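Local atomic coordinates of alginate lyase (PDB entry 5GMT), a protein that probably cleaves the polysaccharide alginate by beta-elimination, with specificity for its polymannuronate stretches, as a polysaccharide lyase of family 14. Residues Lys111-Phe116 and Met242-Phe247; Phe137-Met142 and Leu151-Pro156; Gln177-Gly182 and Tyr224-Leu229; Ile194-His199 and Gly208-Cys213. All coordinates share one frame; numbering follows the deposited sequence.

In the fold
Interactions 1 and 2 share a border in one antiparallel sheet, where strands 110-118 and 136-143 are joined by Leu115 O to Leu139 N. Interaction 4 is a hairpin of the second sheet; interaction 3 packs the two sheets together by apolar and CH-pi contacts, without a hydrogen bond. Touching residues are all buried in interactions 2 and 3 and nearly all in interaction 1, whose centre is about 3 Å from that of the chain, against about 14 Å for interaction 3. Interaction 4 buries Val198, Val210 and Ile212 with Glu196 on one face and leaves Trp209, Glu197 and Lys211 partly exposed on the other. Glu196 crosses the sandwich to bond Leu115 N of interaction 1.

Interaction 1: Lys111-Phe116 and Met242-Phe247; sequences KLPGLF and MFFSTF
Lys111 lays its aliphatic chain on the ring of Phe247: CB stands over one face, 4.2 Å from the ring centroid, and CD comes to 3.7 Å from CZ of Phe247. A bend in the lysine at chi2 (59°) carries CG, CD and CE along the rim of the ring near CZ. Phe247 meets the chain because its CG is wedged between backbone N and carbonyl carbon (chi1 55°), folding the ring back over the lysine. Beyond the ring, NZ is bonded to the carbonyl O of Gly249. Thr246 OG1 donates to Lys111 O at 2.8 Å, from a position tilted 23° out of the carbonyl plane, and also pairs with Tyr63 OH. Pro113 and Phe244 run side by side in the same direction, with Pro113 CG 3.4 Å from Phe244 CD1, while the sulfur of Met242 rests against Pro113 CB at 4.1 Å. Phe116 CD1 lies 4.0 Å from Phe243 CB. The backbones join where Phe243 N donates to Gly114 O at 2.7 Å and Gly114 N returns a longer bond to Phe243 O, 3.2 Å. Lys111, Phe243, Ser245 and Phe247 share one face, Phe244 and Leu112 the face turned to the second sheet. Strands 110-118 and 238-247 are inner neighbours of their sheet and pack that face on strands 58-63 and 92-102, as in the beta-jelly-roll sandwich of this family's concanavalin-like clan.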
loop_
_atom_site.group_PDB
_atom_site.type_symbol
_atom_site.label_atom_id
_atom_site.label_comp_id
_atom_site.label_asym_id
_atom_site.label_seq_id
_atom_site.Cartn_x
_atom_site.Cartn_y
_atom_site.Cartn_z
ATOM N N LYS A 111 1.612 0.902 -8.166
ATOM C CA LYS A 111 1.120 0.858 -6.787
ATOM C C LYS A 111 1.420 -0.449 -6.079
ATOM O O LYS A 111 1.499 -1.495 -6.718
ATOM C CB LYS A 111 -0.391 1.099 -6.771
ATOM C CG LYS A 111 -0.806 2.567 -6.566
ATOM C CD LYS A 111 -0.254 3.458 -7.651
ATOM C CE LYS A 111 -0.811 4.876 -7.570
ATOM N NZ LYS A 111 -0.158 5.755 -8.597
ATOM N N LEU A 112 1.580 -0.369 -4.757
ATOM C CA LEU A 112 1.678 -1.539 -3.876
ATOM C C LEU A 112 0.806 -1.316 -2.645
ATOM O O LEU A 112 0.537 -0.163 -2.271
ATOM C CB LEU A 112 3.134 -1.781 -3.458
ATOM C CG LEU A 112 4.106 -2.237 -4.541
ATOM C CD1 LEU A 112 5.534 -2.118 -3.994
ATOM C CD2 LEU A 112 3.819 -3.685 -4.991
ATOM N N PRO A 113 0.366 -2.405 -1.993
ATOM C CA PRO A 113 -0.507 -2.292 -0.815
ATOM C C PRO A 113 0.090 -1.496 0.343
ATOM O O PRO A 113 1.290 -1.594 0.599
ATOM C CB PRO A 113 -0.704 -3.757 -0.388
ATOM C CG PRO A 113 -0.560 -4.525 -1.651
ATOM C CD PRO A 113 0.537 -3.809 -2.410
ATOM N N GLY A 114 -0.763 -0.745 1.043
ATOM C CA GLY A 114 -0.381 -0.010 2.234
ATOM C C GLY A 114 -1.587 0.122 3.149
ATOM O O GLY A 114 -2.636 -0.438 2.862
ATOM N N LEU A 115 -1.443 0.849 4.254
ATOM C CA LEU A 115 -2.568 1.043 5.174
ATOM C C LEU A 115 -3.434 2.239 4.747
ATOM O O LEU A 115 -3.008 3.065 3.938
ATOM C CB LEU A 115 -2.054 1.242 6.603
ATOM C CG LEU A 115 -1.363 0.010 7.208
ATOM C CD1 LEU A 115 -0.685 0.344 8.539
ATOM C CD2 LEU A 115 -2.382 -1.114 7.386
ATOM N N PHE A 116 -4.637 2.327 5.317
ATOM C CA PHE A 116 -5.540 3.462 5.105
ATOM C C PHE A 116 -6.404 3.666 6.347
ATOM O O PHE A 116 -6.459 2.801 7.219
ATOM C CB PHE A 116 -6.436 3.228 3.875
ATOM C CG PHE A 116 -7.615 2.347 4.153
ATOM C CD1 PHE A 116 -7.447 0.983 4.310
ATOM C CD2 PHE A 116 -8.901 2.882 4.255
ATOM C CE1 PHE A 116 -8.537 0.154 4.587
ATOM C CE2 PHE A 116 -9.990 2.065 4.520
ATOM C CZ PHE A 116 -9.811 0.698 4.679
ATOM N N MET A 242 -6.038 -2.532 5.442
ATOM C CA MET A 242 -5.135 -2.554 4.296
ATOM C C MET A 242 -5.832 -2.123 3.016
ATOM O O MET A 242 -6.912 -2.626 2.684
ATOM C CB MET A 242 -4.546 -3.950 4.083
ATOM C CG MET A 242 -3.627 -4.012 2.851
ATOM S SD MET A 242 -2.984 -5.653 2.459
ATOM C CE MET A 242 -4.495 -6.579 2.239
ATOM N N PHE A 243 -5.201 -1.188 2.312
ATOM C CA PHE A 243 -5.620 -0.776 0.972
ATOM C C PHE A 243 -4.789 -1.598 -0.001
ATOM O O PHE A 243 -3.659 -1.241 -0.293
ATOM C CB PHE A 243 -5.440 0.752 0.824
ATOM C CG PHE A 243 -5.872 1.333 -0.508
ATOM C CD1 PHE A 243 -6.608 0.601 -1.421
ATOM C CD2 PHE A 243 -5.669 2.690 -0.759
ATOM C CE1 PHE A 243 -7.015 1.178 -2.630
ATOM C CE2 PHE A 243 -6.099 3.279 -1.949
ATOM C CZ PHE A 243 -6.764 2.532 -2.876
ATOM N N PHE A 244 -5.327 -2.739 -0.434
ATOM C CA PHE A 244 -4.627 -3.536 -1.441
ATOM C C PHE A 244 -4.809 -2.844 -2.773
ATOM O O PHE A 244 -5.931 -2.636 -3.228
ATOM C CB PHE A 244 -5.126 -4.983 -1.511
ATOM C CG PHE A 244 -4.292 -5.856 -2.424
ATOM C CD1 PHE A 244 -3.221 -6.581 -1.919
ATOM C CD2 PHE A 244 -4.563 -5.924 -3.784
ATOM C CE1 PHE A 244 -2.437 -7.379 -2.756
ATOM C CE2 PHE A 244 -3.777 -6.727 -4.627
ATOM C CZ PHE A 244 -2.720 -7.445 -4.104
ATOM N N SER A 245 -3.698 -2.484 -3.402
ATOM C CA SER A 245 -3.752 -1.675 -4.609
ATOM C C SER A 245 -2.489 -1.943 -5.407
ATOM O O SER A 245 -1.406 -1.729 -4.900
ATOM C CB SER A 245 -3.859 -0.196 -4.236
ATOM O OG SER A 245 -3.991 0.630 -5.369
ATOM N N THR A 246 -2.617 -2.428 -6.637
ATOM C CA THR A 246 -1.428 -2.619 -7.461
ATOM C C THR A 246 -1.798 -2.611 -8.951
ATOM O O THR A 246 -2.729 -3.296 -9.406
ATOM C CB THR A 246 -0.665 -3.930 -7.062
ATOM O OG1 THR A 246 0.637 -3.948 -7.669
ATOM C CG2 THR A 246 -1.448 -5.191 -7.451
ATOM N N PHE A 247 -1.068 -1.777 -9.680
ATOM C CA PHE A 247 -1.257 -1.532 -11.098
ATOM C C PHE A 247 -0.141 -0.581 -11.496
ATOM O O PHE A 247 0.441 0.077 -10.631
ATOM C CB PHE A 247 -2.633 -0.925 -11.393
ATOM C CG PHE A 247 -2.927 0.327 -10.613
ATOM C CD1 PHE A 247 -3.631 0.264 -9.414
ATOM C CD2 PHE A 247 -2.506 1.563 -11.077
ATOM C CE1 PHE A 247 -3.908 1.421 -8.693
ATOM C CE2 PHE A 247 -2.782 2.715 -10.373
ATOM C CZ PHE A 247 -3.489 2.647 -9.178
#

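Interaction 2: Phe137-Met142 and Leu151-Pro156; sequences FSLRLM and LYAYIP
The Tyr152 ring has the sulfur of Met142 over the centre of one face, SD 3.5 Å from the ring centroid, a Met-aromatic contact. At the edge of this ring, CE2 meets Arg140 NH2 at 3.9 Å and also lies in the plane of the Tyr154 ring. The guanidinium of Arg140 has Tyr154 CE1 at its own edge, 3.6 Å from NH2, with the two planes 56° apart. Met142 runs alongside Tyr152, and its bend at chi3 (65°) turns CE away beyond the sulfur. With a leucine in place of Tyr152, Met142 SD would probably lose the flat surface it rests on and Gly176 N its hydroxyl partner. The segments form a beta hairpin, strands 136-143 and 149-154, paired by reciprocal bonds between Ser138 and Tyr154 and by Tyr152 N to Arg140 O, 2.8 Å. Where a return bond from Arg140 N might be expected, a water bridges instead: it accepts from Arg140 N and, at 2.9 Å, from Arg140 NE, and donates to Tyr152 O and Ser138 OG, which also bonds Cys127 O. Four bonds thus grip this water and help fix the arginine, whose NH1 also bonds Ser245 OG. On the other face, Leu139 CD2 touches Ala153 CB at 3.8 Å and Leu151 CD1 lies 3.9 Å from Leu139 CB; the two leucines pack onto Val210 and Glu196 of the second sheet.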
loop_
_atom_site.group_PDB
_atom_site.type_symbol
_atom_site.label_atom_id
_atom_site.label_comp_id
_atom_site.label_asym_id
_atom_site.label_seq_id
_atom_site.Cartn_x
_atom_site.Cartn_y
_atom_site.Cartn_z
ATOM N N PHE A 137 -7.414 9.031 4.823
ATOM C CA PHE A 137 -6.020 9.142 4.402
ATOM C C PHE A 137 -5.604 7.783 3.838
ATOM O O PHE A 137 -6.132 6.758 4.255
ATOM C CB PHE A 137 -5.122 9.568 5.567
ATOM C CG PHE A 137 -5.118 8.592 6.719
ATOM C CD1 PHE A 137 -6.118 8.633 7.688
ATOM C CD2 PHE A 137 -4.117 7.641 6.834
ATOM C CE1 PHE A 137 -6.114 7.735 8.748
ATOM C CE2 PHE A 137 -4.106 6.737 7.892
ATOM C CZ PHE A 137 -5.112 6.785 8.852
ATOM N N SER A 138 -4.692 7.757 2.877
ATOM C CA SER A 138 -4.238 6.461 2.385
ATOM C C SER A 138 -2.730 6.458 2.268
ATOM O O SER A 138 -2.125 7.472 1.909
ATOM C CB SER A 138 -4.897 6.111 1.045
ATOM O OG SER A 138 -4.479 6.968 -0.000
ATOM N N LEU A 139 -2.133 5.309 2.577
ATOM C CA LEU A 139 -0.692 5.208 2.687
ATOM C C LEU A 139 -0.168 3.995 1.935
ATOM O O LEU A 139 0.586 3.188 2.482
ATOM C CB LEU A 139 -0.274 5.146 4.161
ATOM C CG LEU A 139 -0.723 6.348 5.011
ATOM C CD1 LEU A 139 -0.584 6.072 6.520
ATOM C CD2 LEU A 139 0.020 7.634 4.609
ATOM N N ARG A 140 -0.585 3.861 0.684
ATOM C CA ARG A 140 0.019 2.877 -0.219
ATOM C C ARG A 140 1.518 3.121 -0.419
ATOM O O ARG A 140 2.041 4.192 -0.111
ATOM C CB ARG A 140 -0.680 2.908 -1.575
ATOM C CG ARG A 140 -2.128 2.472 -1.523
ATOM C CD ARG A 140 -2.775 2.685 -2.867
ATOM N NE ARG A 140 -2.997 4.106 -3.151
ATOM C CZ ARG A 140 -3.585 4.576 -4.243
ATOM N NH1 ARG A 140 -4.038 3.744 -5.182
ATOM N NH2 ARG A 140 -3.721 5.891 -4.394
ATOM N N LEU A 141 2.206 2.096 -0.910
ATOM C CA LEU A 141 3.576 2.257 -1.385
ATOM C C LEU A 141 3.519 2.397 -2.896
ATOM O O LEU A 141 2.500 2.082 -3.521
ATOM C CB LEU A 141 4.453 1.069 -0.967
ATOM C CG LEU A 141 5.100 1.064 0.426
ATOM C CD1 LEU A 141 4.048 1.148 1.511
ATOM C CD2 LEU A 141 5.944 -0.205 0.610
ATOM N N MET A 142 4.590 2.902 -3.492
ATOM C CA MET A 142 4.710 2.869 -4.941
ATOM C C MET A 142 6.097 2.402 -5.307
ATOM O O MET A 142 7.029 2.578 -4.525
ATOM C CB MET A 142 4.443 4.242 -5.570
ATOM C CG MET A 142 2.978 4.511 -5.895
ATOM S SD MET A 142 2.752 5.922 -7.010
ATOM C CE MET A 142 3.538 5.329 -8.504
ATOM N N LEU A 151 6.824 5.908 -0.077
ATOM C CA LEU A 151 5.498 6.032 0.525
ATOM C C LEU A 151 4.683 6.962 -0.370
ATOM O O LEU A 151 5.159 8.021 -0.729
ATOM C CB LEU A 151 5.589 6.585 1.952
ATOM C CG LEU A 151 4.294 7.099 2.587
ATOM C CD1 LEU A 151 3.297 5.971 2.689
ATOM C CD2 LEU A 151 4.540 7.708 3.965
ATOM N N TYR A 152 3.473 6.559 -0.755
ATOM C CA TYR A 152 2.656 7.359 -1.661
ATOM C C TYR A 152 1.387 7.754 -0.936
ATOM O O TYR A 152 0.416 6.990 -0.903
ATOM C CB TYR A 152 2.336 6.588 -2.930
ATOM C CG TYR A 152 1.576 7.378 -3.968
ATOM C CD1 TYR A 152 2.122 8.523 -4.533
ATOM C CD2 TYR A 152 0.323 6.956 -4.408
ATOM C CE1 TYR A 152 1.431 9.247 -5.500
ATOM C CE2 TYR A 152 -0.378 7.670 -5.387
ATOM C CZ TYR A 152 0.188 8.815 -5.923
ATOM O OH TYR A 152 -0.492 9.534 -6.887
ATOM N N ALA A 153 1.414 8.947 -0.352
ATOM C CA ALA A 153 0.447 9.319 0.672
ATOM C C ALA A 153 -0.627 10.288 0.185
ATOM O O ALA A 153 -0.322 11.341 -0.378
ATOM C CB ALA A 153 1.181 9.922 1.867
ATOM N N TYR A 154 -1.880 9.904 0.400
ATOM C CA TYR A 154 -2.997 10.838 0.350
ATOM C C TYR A 154 -3.274 11.279 1.780
ATOM O O TYR A 154 -3.783 10.510 2.588
ATOM C CB TYR A 154 -4.236 10.192 -0.279
ATOM C CG TYR A 154 -4.209 10.181 -1.785
ATOM C CD1 TYR A 154 -3.243 9.453 -2.478
ATOM C CD2 TYR A 154 -5.147 10.897 -2.517
ATOM C CE1 TYR A 154 -3.206 9.448 -3.862
ATOM C CE2 TYR A 154 -5.119 10.894 -3.908
ATOM C CZ TYR A 154 -4.157 10.168 -4.570
ATOM O OH TYR A 154 -4.117 10.160 -5.948
ATOM N N ILE A 155 -2.910 12.515 2.101
ATOM C CA ILE A 155 -3.043 13.029 3.455
ATOM C C ILE A 155 -3.596 14.456 3.366
ATOM O O ILE A 155 -3.585 15.047 2.299
ATOM C CB ILE A 155 -1.679 12.998 4.196
ATOM C CG1 ILE A 155 -0.586 13.568 3.296
ATOM C CG2 ILE A 155 -1.326 11.573 4.576
ATOM C CD1 ILE A 155 0.834 13.555 3.932
ATOM N N PRO A 156 -4.119 14.994 4.477
ATOM C CA PRO A 156 -4.711 16.342 4.450
ATOM C C PRO A 156 -3.776 17.431 3.906
ATOM O O PRO A 156 -2.555 17.335 3.997
ATOM C CB PRO A 156 -5.045 16.598 5.922
ATOM C CG PRO A 156 -5.339 15.236 6.465
ATOM C CD PRO A 156 -4.383 14.297 5.750
HETATM O O HOH W 1 -2.171 6.013 -1.099
#

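Interaction 3: Gln177-Gly182 and Tyr224-Leu229; sequences QSLGRG and YTANHL
Gly180 sets its CA over the centre of one face of the Tyr224 ring, 3.6 Å from the centroid and 15° off the normal, a CH-pi contact. Tyr224 CG stands anti to the backbone N (chi1 158°), which takes the ring across toward Gly180. The opposite face of the ring is backed by the tyrosine's own strand, where Ala226 N stands above the rim, so the aromatic group is sandwiched between Gly180 and its own backbone. A CB on Gly180 would run into Tyr224 CD2, and the positive phi (74°) also favours glycine here. Leu179 crosses the tyrosine at an angle: its CB comes within 3.5 Å of Tyr224 OH, and the hydroxyl is bonded to Asp168 OD2. The rest of the contact is aliphatic. Leu179 points at the opposing strand and sends CD2 to Ala226 CB at 4.1 Å and to Leu229 CD2 at 4.2 Å, methyl against methyl. The chain turns a corner at His228, where His228 and Leu229 face Gly208 as a G1 beta bulge, and Leu229 beyond it points toward Leu179. Strand 177-179 belongs to one sheet and strand 222-229 to the other, and face-to-face packing of aliphatic and aromatic groups between two antiparallel sheets is the hallmark of a beta-sandwich such as this lyase domain.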
loop_
_atom_site.group_PDB
_atom_site.type_symbol
_atom_site.label_atom_id
_atom_site.label_comp_id
_atom_site.label_asym_id
_atom_site.label_seq_id
_atom_site.Cartn_x
_atom_site.Cartn_y
_atom_site.Cartn_z
ATOM N N GLN A 177 1.293 12.337 -2.292
ATOM C CA GLN A 177 2.610 12.876 -1.976
ATOM C C GLN A 177 3.628 11.743 -2.006
ATOM O O GLN A 177 3.370 10.665 -1.477
ATOM C CB GLN A 177 2.604 13.557 -0.602
ATOM C CG GLN A 177 1.391 14.436 -0.358
ATOM C CD GLN A 177 1.262 15.514 -1.414
ATOM O OE1 GLN A 177 2.223 16.234 -1.696
ATOM N NE2 GLN A 177 0.092 15.607 -2.026
ATOM N N SER A 178 4.772 11.967 -2.640
ATOM C CA SER A 178 5.833 10.961 -2.645
ATOM C C SER A 178 6.769 11.227 -1.484
ATOM O O SER A 178 7.420 12.272 -1.437
ATOM C CB SER A 178 6.608 10.971 -3.967
ATOM O OG SER A 178 5.766 10.566 -5.028
ATOM N N LEU A 179 6.822 10.285 -0.547
ATOM C CA LEU A 179 7.700 10.412 0.620
ATOM C C LEU A 179 8.775 9.336 0.609
ATOM O O LEU A 179 8.479 8.138 0.504
ATOM C CB LEU A 179 6.889 10.324 1.914
ATOM C CG LEU A 179 6.072 11.599 2.155
ATOM C CD1 LEU A 179 4.615 11.234 2.350
ATOM C CD2 LEU A 179 6.590 12.353 3.357
ATOM N N GLY A 180 10.023 9.776 0.708
ATOM C CA GLY A 180 11.140 8.863 0.822
ATOM C C GLY A 180 11.511 8.137 -0.454
ATOM O O GLY A 180 12.101 7.064 -0.390
ATOM N N ARG A 181 11.175 8.704 -1.608
ATOM C CA ARG A 181 11.442 8.025 -2.874
ATOM C C ARG A 181 12.925 7.731 -3.018
ATOM O O ARG A 181 13.770 8.617 -2.859
ATOM C CB ARG A 181 10.945 8.847 -4.065
ATOM C CG ARG A 181 11.020 8.105 -5.404
ATOM C CD ARG A 181 10.710 9.032 -6.579
ATOM N NE ARG A 181 9.343 9.552 -6.537
ATOM C CZ ARG A 181 8.857 10.422 -7.418
ATOM N NH1 ARG A 181 9.634 10.871 -8.399
ATOM N NH2 ARG A 181 7.609 10.855 -7.318
ATOM N N GLY A 182 13.236 6.466 -3.284
ATOM C CA GLY A 182 14.609 6.043 -3.497
ATOM C C GLY A 182 15.347 5.618 -2.246
ATOM O O GLY A 182 16.475 5.121 -2.333
ATOM N N TYR A 224 12.922 3.589 5.899
ATOM C CA TYR A 224 12.715 5.025 5.795
ATOM C C TYR A 224 11.647 5.435 6.782
ATOM O O TYR A 224 10.602 4.793 6.850
ATOM C CB TYR A 224 12.294 5.417 4.381
ATOM C CG TYR A 224 11.569 6.738 4.323
ATOM C CD1 TYR A 224 12.219 7.921 4.650
ATOM C CD2 TYR A 224 10.233 6.804 3.937
ATOM C CE1 TYR A 224 11.558 9.139 4.600
ATOM C CE2 TYR A 224 9.567 8.012 3.885
ATOM C CZ TYR A 224 10.234 9.175 4.216
ATOM O OH TYR A 224 9.562 10.373 4.164
ATOM N N THR A 225 11.906 6.485 7.554
ATOM C CA THR A 225 10.883 7.001 8.452
ATOM C C THR A 225 10.421 8.379 8.006
ATOM O O THR A 225 11.206 9.319 7.962
ATOM C CB THR A 225 11.374 7.070 9.900
ATOM O OG1 THR A 225 11.629 5.740 10.383
ATOM C CG2 THR A 225 10.316 7.721 10.778
ATOM N N ALA A 226 9.145 8.475 7.648
ATOM C CA ALA A 226 8.501 9.762 7.405
ATOM C C ALA A 226 7.925 10.291 8.710
ATOM O O ALA A 226 6.930 9.771 9.202
ATOM C CB ALA A 226 7.393 9.624 6.360
ATOM N N ASN A 227 8.520 11.315 9.299
ATOM C CA ASN A 227 7.873 11.809 10.499
ATOM C C ASN A 227 7.267 13.182 10.286
ATOM O O ASN A 227 7.259 13.694 9.160
ATOM C CB ASN A 227 8.824 11.792 11.693
ATOM C CG ASN A 227 10.083 12.540 11.455
ATOM O OD1 ASN A 227 10.098 13.590 10.798
ATOM N ND2 ASN A 227 11.180 12.004 11.996
ATOM N N HIS A 228 6.701 13.721 11.358
ATOM C CA HIS A 228 6.011 15.003 11.325
ATOM C C HIS A 228 4.927 15.061 10.254
ATOM O O HIS A 228 4.880 15.995 9.440
ATOM C CB HIS A 228 7.032 16.116 11.141
ATOM C CG HIS A 228 8.054 16.155 12.235
ATOM N ND1 HIS A 228 9.368 16.502 12.021
ATOM C CD2 HIS A 228 7.956 15.849 13.554
ATOM C CE1 HIS A 228 10.035 16.431 13.164
ATOM N NE2 HIS A 228 9.202 16.039 14.109
ATOM N N LEU A 229 4.052 14.056 10.280
ATOM C CA LEU A 229 2.920 13.962 9.366
ATOM C C LEU A 229 1.589 14.226 10.042
ATOM O O LEU A 229 1.408 13.919 11.221
ATOM C CB LEU A 229 2.849 12.569 8.740
ATOM C CG LEU A 229 4.047 12.132 7.909
ATOM C CD1 LEU A 229 3.729 10.776 7.270
ATOM C CD2 LEU A 229 4.426 13.173 6.856
#

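Interaction 4: Ile194-His199 and Gly208-Cys213; sequences ISEEVH and GWVKIC
Trp209 holds CG between its backbone N and carbonyl carbon (chi1 52°), while His199 turns its CG anti to the carbonyl carbon (chi1 -67°), and the two rings come to lie flat on each other. They form an offset stack with the imidazole and six-membered ring centroids 4.1 Å apart and planes at 11°; His199 CD2 sits 3.2 Å from Trp209 CZ2, and His199 CB covers the five-membered ring. At the histidine edge, NE2 donates to Glu197 OE2 at 2.8 Å, reaching the anti side of the carboxylate. Ala276 of the C-terminal tail bonds a nitrogen of each ring, its N with His199 ND1 and its O with Trp209 NE1. Were His199 an alanine, Glu197 OE2 would probably lose this donor and Trp209 the ring stacked on its face. The strands form a regular antiparallel hairpin with six backbone bonds, from Ser195-Cys213 to His199-Trp209, and a disulfide ties Cys213 to Cys223 of the next strand. Glu196, Val198, Val210 and Ile212 share the inward face, where Glu196 CG touches Val210 CG1 at 3.8 Å and OE1 accepts from Leu115 N across the sandwich. On the outer face, a water links Ser195 OG (2.7 Å) to Lys211 O (2.9 Å).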
loop_
_atom_site.group_PDB
_atom_site.type_symbol
_atom_site.label_atom_id
_atom_site.label_comp_id
_atom_site.label_asym_id
_atom_site.label_seq_id
_atom_site.Cartn_x
_atom_site.Cartn_y
_atom_site.Cartn_z
ATOM N N ILE A 194 8.151 -6.664 3.463
ATOM C CA ILE A 194 7.791 -5.256 3.575
ATOM C C ILE A 194 7.104 -5.023 4.911
ATOM O O ILE A 194 6.220 -5.793 5.291
ATOM C CB ILE A 194 6.866 -4.828 2.418
ATOM C CG1 ILE A 194 7.627 -4.921 1.086
ATOM C CG2 ILE A 194 6.329 -3.422 2.652
ATOM C CD1 ILE A 194 6.880 -4.293 -0.086
ATOM N N SER A 195 7.531 -4.001 5.643
ATOM C CA SER A 195 6.759 -3.590 6.809
ATOM C C SER A 195 6.437 -2.113 6.718
ATOM O O SER A 195 7.269 -1.317 6.289
ATOM C CB SER A 195 7.502 -3.908 8.121
ATOM O OG SER A 195 8.690 -3.159 8.252
ATOM N N GLU A 196 5.210 -1.758 7.096
ATOM C CA GLU A 196 4.806 -0.364 7.136
ATOM C C GLU A 196 4.157 -0.126 8.479
ATOM O O GLU A 196 3.090 -0.669 8.751
ATOM C CB GLU A 196 3.836 -0.012 6.005
ATOM C CG GLU A 196 3.475 1.490 5.983
ATOM C CD GLU A 196 2.335 1.833 5.034
ATOM O OE1 GLU A 196 1.362 1.050 4.959
ATOM O OE2 GLU A 196 2.407 2.893 4.364
ATOM N N GLU A 197 4.817 0.668 9.316
ATOM C CA GLU A 197 4.319 0.992 10.637
ATOM C C GLU A 197 3.807 2.423 10.642
ATOM O O GLU A 197 4.517 3.349 10.260
ATOM C CB GLU A 197 5.403 0.813 11.708
ATOM C CG GLU A 197 4.910 1.219 13.096
ATOM C CD GLU A 197 5.784 0.705 14.235
ATOM O OE1 GLU A 197 6.864 0.148 13.965
ATOM O OE2 GLU A 197 5.383 0.868 15.410
ATOM N N VAL A 198 2.555 2.585 11.049
ATOM C CA VAL A 198 1.895 3.873 10.959
ATOM C C VAL A 198 1.352 4.287 12.314
ATOM O O VAL A 198 0.602 3.539 12.933
ATOM C CB VAL A 198 0.721 3.846 9.952
ATOM C CG1 VAL A 198 0.001 5.206 9.942
ATOM C CG2 VAL A 198 1.209 3.484 8.559
ATOM N N HIS A 199 1.744 5.470 12.775
ATOM C CA HIS A 199 1.156 6.053 13.979
ATOM C C HIS A 199 0.522 7.370 13.570
ATOM O O HIS A 199 1.221 8.289 13.139
ATOM C CB HIS A 199 2.211 6.259 15.078
ATOM C CG HIS A 199 2.761 4.980 15.628
ATOM N ND1 HIS A 199 2.709 4.664 16.967
ATOM C CD2 HIS A 199 3.340 3.921 15.011
ATOM C CE1 HIS A 199 3.239 3.469 17.155
ATOM N NE2 HIS A 199 3.638 2.999 15.986
ATOM N N GLY A 208 2.367 12.628 13.561
ATOM C CA GLY A 208 2.182 11.264 13.080
ATOM C C GLY A 208 3.443 10.826 12.354
ATOM O O GLY A 208 4.276 11.668 12.003
ATOM N N TRP A 209 3.597 9.523 12.121
ATOM C CA TRP A 209 4.733 9.054 11.339
ATOM C C TRP A 209 4.491 7.723 10.655
ATOM O O TRP A 209 3.590 6.964 11.025
ATOM C CB TRP A 209 5.986 8.950 12.223
ATOM C CG TRP A 209 5.830 8.150 13.497
ATOM C CD1 TRP A 209 5.341 8.599 14.692
ATOM C CD2 TRP A 209 6.220 6.784 13.713
ATOM N NE1 TRP A 209 5.380 7.592 15.629
ATOM C CE2 TRP A 209 5.922 6.470 15.052
ATOM C CE3 TRP A 209 6.785 5.797 12.900
ATOM C CZ2 TRP A 209 6.173 5.208 15.599
ATOM C CZ3 TRP A 209 7.029 4.540 13.444
ATOM C CH2 TRP A 209 6.723 4.260 14.776
ATOM N N VAL A 210 5.302 7.460 9.635
ATOM C CA VAL A 210 5.271 6.197 8.917
ATOM C C VAL A 210 6.703 5.683 8.760
ATOM O O VAL A 210 7.587 6.402 8.286
ATOM C CB VAL A 210 4.619 6.342 7.523
ATOM C CG1 VAL A 210 4.559 4.994 6.825
ATOM C CG2 VAL A 210 3.210 6.952 7.633
ATOM N N LYS A 211 6.929 4.444 9.166
ATOM C CA LYS A 211 8.235 3.815 8.986
ATOM C C LYS A 211 8.063 2.617 8.071
ATOM O O LYS A 211 7.282 1.708 8.361
ATOM C CB LYS A 211 8.829 3.388 10.335
ATOM C CG LYS A 211 10.196 2.699 10.212
ATOM C CD LYS A 211 10.702 2.167 11.548
ATOM C CE LYS A 211 12.067 1.514 11.365
ATOM N NZ LYS A 211 12.614 0.941 12.624
ATOM N N ILE A 212 8.775 2.633 6.952
ATOM C CA ILE A 212 8.721 1.541 6.005
ATOM C C ILE A 212 10.071 0.846 5.961
ATOM O O ILE A 212 11.100 1.505 5.826
ATOM C CB ILE A 212 8.348 2.049 4.601
ATOM C CG1 ILE A 212 6.904 2.585 4.596
ATOM C CG2 ILE A 212 8.555 0.948 3.559
ATOM C CD1 ILE A 212 6.534 3.254 3.287
ATOM N N CYS A 213 10.069 -0.477 6.091
ATOM C CA CYS A 213 11.297 -1.241 5.928
ATOM C C CYS A 213 11.074 -2.230 4.804
ATOM O O CYS A 213 10.019 -2.851 4.720
ATOM C CB CYS A 213 11.683 -1.966 7.216
ATOM S SG CYS A 213 12.126 -0.867 8.568
HETATM O O HOH W 2 8.241 -0.795 9.381
#